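Local coordinates for OsmC-like protein (Jannaschia sp., PDB 3CJE), which probably reduces organic hydroperoxides as a dimeric member of the OsmC/Ohr family of peroxide-resistance proteins, at residues 59-62 against 63-66; 68-71 against 72-76. All blocks are in the same frame, centred on the assembly; numbering follows the deposited sequence.

Contact 1: 59-62 against 63-66; sequences APPP and LALF
The carbonyl of Pro61 points at the backbone nitrogens of Ala64 and Leu65; Pro60 and Pro61 are extended, and the helix starts at Pro62. Pro61 is the N-cap. Both bonds to its O are weak: Ala64 N lies close, at 3.0 Å, but meets Pro61 O at a bent angle of 128°, while Leu65 N is better aligned and stands 3.4 Å from Pro61 O. The first firm bond comes one residue later, from Phe66 N to Pro62 O at 3.0 Å, nearly straight. Pro62 suits the first turn of a helix, where its missing N-H costs no bond. This is the N-terminal end of helix 62-81, the long central helix that lies against the antiparallel sheet of the OsmC-like fold. The rings of Pro60 and Pro61 rest on the first turn of the helix. The ring of Pro60 touches two residues: its CB meets Ala64 CB at 3.9 Å, and its CG meets Leu65 CD2. The side chains of Pro60 and Leu65 cross at about a right angle. The first torsion of Leu65 (chi1 -65°) sets CG beside the backbone N, and CD2 is the branch that meets the proline ring. Ala64 CB also packs on Pro61 CD, 3.9 Å away. Phe43 of strand 41-47 touches Pro60, Pro61 and Ala64. Pro62 packs on Gly69 of the second subunit.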
loop_
_atom_site.group_PDB
_atom_site.type_symbol
_atom_site.label_atom_id
_atom_site.label_comp_id
_atom_site.label_asym_id
_atom_site.label_seq_id
_atom_site.Cartn_x
_atom_site.Cartn_y
_atom_site.Cartn_z
ATOM N N ALA A 59 -3.125 6.375 15.555
ATOM C CA ALA A 59 -2.623 5.597 14.399
ATOM C C ALA A 59 -2.754 6.415 13.114
ATOM O O ALA A 59 -3.610 7.267 13.017
ATOM C CB ALA A 59 -3.393 4.297 14.293
ATOM N N PRO A 60 -1.899 6.155 12.116
ATOM C CA PRO A 60 -1.993 6.965 10.894
ATOM C C PRO A 60 -3.152 6.536 10.010
ATOM O O PRO A 60 -3.714 5.443 10.221
ATOM C CB PRO A 60 -0.692 6.669 10.164
ATOM C CG PRO A 60 -0.115 5.518 10.792
ATOM C CD PRO A 60 -0.800 5.187 12.059
ATOM N N PRO A 61 -3.516 7.363 9.020
ATOM C CA PRO A 61 -4.543 6.931 8.095
ATOM C C PRO A 61 -4.034 5.888 7.113
ATOM O O PRO A 61 -2.827 5.750 6.882
ATOM C CB PRO A 61 -4.929 8.209 7.328
ATOM C CG PRO A 61 -3.699 9.043 7.386
ATOM C CD PRO A 61 -2.998 8.704 8.682
ATOM N N PRO A 62 -4.974 5.125 6.542
ATOM C CA PRO A 62 -4.567 4.058 5.630
ATOM C C PRO A 62 -3.652 4.489 4.481
ATOM O O PRO A 62 -2.714 3.771 4.117
ATOM C CB PRO A 62 -5.913 3.553 5.083
ATOM C CG PRO A 62 -6.884 3.814 6.157
ATOM C CD PRO A 62 -6.437 5.133 6.762
ATOM N N LEU A 63 -3.877 5.661 3.879
ATOM C CA LEU A 63 -3.043 6.044 2.725
ATOM C C LEU A 63 -1.602 6.336 3.187
ATOM O O LEU A 63 -0.660 6.266 2.363
ATOM C CB LEU A 63 -3.633 7.234 1.966
ATOM C CG LEU A 63 -4.905 6.913 1.155
ATOM C CD1 LEU A 63 -5.326 8.153 0.333
ATOM C CD2 LEU A 63 -4.731 5.715 0.303
ATOM N N ALA A 64 -1.430 6.728 4.457
ATOM C CA ALA A 64 -0.056 6.932 4.996
ATOM C C ALA A 64 0.686 5.604 5.028
ATOM O O ALA A 64 1.860 5.527 4.681
ATOM C CB ALA A 64 -0.060 7.571 6.437
ATOM N N LEU A 65 0.005 4.550 5.492
ATOM C CA LEU A 65 0.635 3.218 5.477
ATOM C C LEU A 65 0.956 2.807 4.037
ATOM O O LEU A 65 2.018 2.239 3.778
ATOM C CB LEU A 65 -0.240 2.195 6.192
ATOM C CG LEU A 65 -0.477 2.362 7.688
ATOM C CD1 LEU A 65 -1.253 1.107 8.206
ATOM C CD2 LEU A 65 0.784 2.515 8.446
ATOM N N PHE A 66 0.037 3.042 3.083
ATOM C CA PHE A 66 0.282 2.697 1.678
ATOM C C PHE A 66 1.545 3.380 1.130
ATOM O O PHE A 66 2.414 2.738 0.557
ATOM C CB PHE A 66 -0.914 3.097 0.810
ATOM C CG PHE A 66 -0.636 2.983 -0.644
ATOM C CD1 PHE A 66 -0.529 1.746 -1.260
ATOM C CD2 PHE A 66 -0.369 4.127 -1.409
ATOM C CE1 PHE A 66 -0.235 1.665 -2.632
ATOM C CE2 PHE A 66 -0.079 4.025 -2.787
ATOM C CZ PHE A 66 -0.001 2.793 -3.369
#

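Contact 2: 68-71 against 72-76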
loop_
_atom_site.group_PDB
_atom_site.type_symbol
_atom_site.label_atom_id
_atom_site.label_comp_id
_atom_site.label_asym_id
_atom_site.label_seq_id
_atom_site.Cartn_x
_atom_site.Cartn_y
_atom_site.Cartn_z
ATOM N N ALA A 68 4.049 4.851 2.658
ATOM C CA ALA A 68 5.228 4.374 3.400
ATOM C C ALA A 68 5.654 2.993 2.879
ATOM O O ALA A 68 6.830 2.744 2.670
ATOM C CB ALA A 68 4.977 4.331 4.897
ATOM N N GLY A 69 4.695 2.107 2.666
ATOM C CA GLY A 69 4.963 0.788 2.107
ATOM C C GLY A 69 5.619 0.854 0.757
ATOM O O GLY A 69 6.595 0.181 0.476
ATOM N N LEU A 70 5.073 1.693 -0.121
ATOM C CA LEU A 70 5.617 1.827 -1.483
ATOM C C LEU A 70 7.032 2.355 -1.420
ATOM O O LEU A 70 7.916 1.797 -2.033
ATOM C CB LEU A 70 4.735 2.773 -2.269
ATOM C CG LEU A 70 5.247 3.061 -3.678
ATOM C CD1 LEU A 70 5.520 1.787 -4.557
ATOM C CD2 LEU A 70 4.306 4.058 -4.362
ATOM N N THR A 71 7.250 3.419 -0.636
ATOM C CA THR A 71 8.579 4.051 -0.536
ATOM C C THR A 71 9.579 3.053 0.064
ATOM O O THR A 71 10.706 2.892 -0.436
ATOM C CB THR A 71 8.502 5.350 0.272
ATOM O OG1 THR A 71 7.455 6.177 -0.294
ATOM C CG2 THR A 71 9.829 6.098 0.255
ATOM N N GLY A 72 9.179 2.379 1.138
ATOM C CA GLY A 72 10.012 1.391 1.802
ATOM C C GLY A 72 10.347 0.204 0.915
ATOM O O GLY A 72 11.455 -0.303 0.961
ATOM N N CYS A 73 9.388 -0.210 0.096
ATOM C CA CYS A 73 9.584 -1.355 -0.834
ATOM C C CYS A 73 10.674 -0.999 -1.861
ATOM O O CYS A 73 11.651 -1.731 -2.046
ATOM C CB CYS A 73 8.277 -1.742 -1.494
ATOM S SG CYS A 73 8.395 -3.434 -2.262
ATOM N N VAL A 74 10.555 0.178 -2.462
ATOM C CA VAL A 74 11.524 0.658 -3.445
ATOM C C VAL A 74 12.907 0.744 -2.819
ATOM O O VAL A 74 13.900 0.249 -3.348
ATOM C CB VAL A 74 11.104 2.039 -4.014
ATOM C CG1 VAL A 74 12.252 2.700 -4.822
ATOM C CG2 VAL A 74 9.848 1.863 -4.908
HETATM N N MSE A 75 12.977 1.373 -1.643
HETATM C CA MSE A 75 14.249 1.532 -0.929
HETATM C C MSE A 75 14.887 0.199 -0.583
HETATM O O MSE A 75 16.103 0.024 -0.738
HETATM C CB MSE A 75 14.023 2.383 0.332
HETATM C CG MSE A 75 13.698 3.782 0.025
HETATM SE SE MSE A 75 13.351 4.781 1.653
HETATM C CE MSE A 75 15.203 4.941 2.218
ATOM N N THR A 76 14.074 -0.747 -0.117
ATOM C CA THR A 76 14.571 -2.060 0.227
ATOM C C THR A 76 15.224 -2.742 -0.976
ATOM O O THR A 76 16.313 -3.310 -0.857
ATOM C CB THR A 76 13.456 -2.917 0.870
ATOM O OG1 THR A 76 13.077 -2.293 2.113
ATOM C CG2 THR A 76 13.956 -4.337 1.152
#
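Thr71 and Met75, one helical turn apart, lie side by side and point the same way. Their backbones are joined by a bond from Met75 N to Thr71 O of 3.0 Å. It is one of four successive i to i+4 bonds. The others run from Gly72 N to Ala68 O, from Cys73 N to Gly69 O and from Val74 N to Leu70 O. The two at 2.8 Å are Gly72 N to Ala68 O and Cys73 N to Gly69 O; the second is the more bent, at 148°. This is regular alpha-helix in the middle of helix 62-81, the central helix of the OsmC-like fold. Strands 28-37 and 93-105 pack against it, as does helix 143-148. The side chain of Cys73 packs on Cys142 and Leu144, and on Pro62 of the second subunit. A cysteine of the central helix touching a second cysteine beside the dimer partner is consistent with the redox cysteine pair of OsmC/Ohr proteins.

The threonines bind back to the helix through their hydroxyls. Thr76 OG1 donates to Gly72 O over 2.8 Å, and Thr76 N binds the same oxygen from the opposite face of its plane. That carbonyl is therefore gripped twice. Thr71 OG1 is hydrogen-bonded to Ile67 O in the preceding turn.

The apolar pairs are loose. Thr71 CG2 stands anti to the backbone N and comes within 4.0 Å of Met75 SE, in a selenomethionine whose chain bends at chi3 (75°). Val74 CG2 approaches Leu70 CD1 at 4.3 Å. Side-chain carbons come closer to the helix carbonyls: Met75 CG passes 3.2 Å from Thr71 O, and Cys73 CB sits 3.2 Å from Gly69 O.

From the N terminus, the chain first forms strands 13-24, 28-37 and 41-47. Contact 1 then closes the short turn where the loop after strand 41-47 enters helix 62-81. Contact 2 follows in series, with its centre about 14 Å from that of contact 1, and spans successive turns of the same helix. The two neither nest nor cross. Contact 1 ties the helix start to strands 41-47, 13-24 and 93-105. Contact 2 joins the helix body to strands 28-37 and 93-105 and to helix 143-148. Both reach the second subunit, so helix 62-81 helps build the dimer interface.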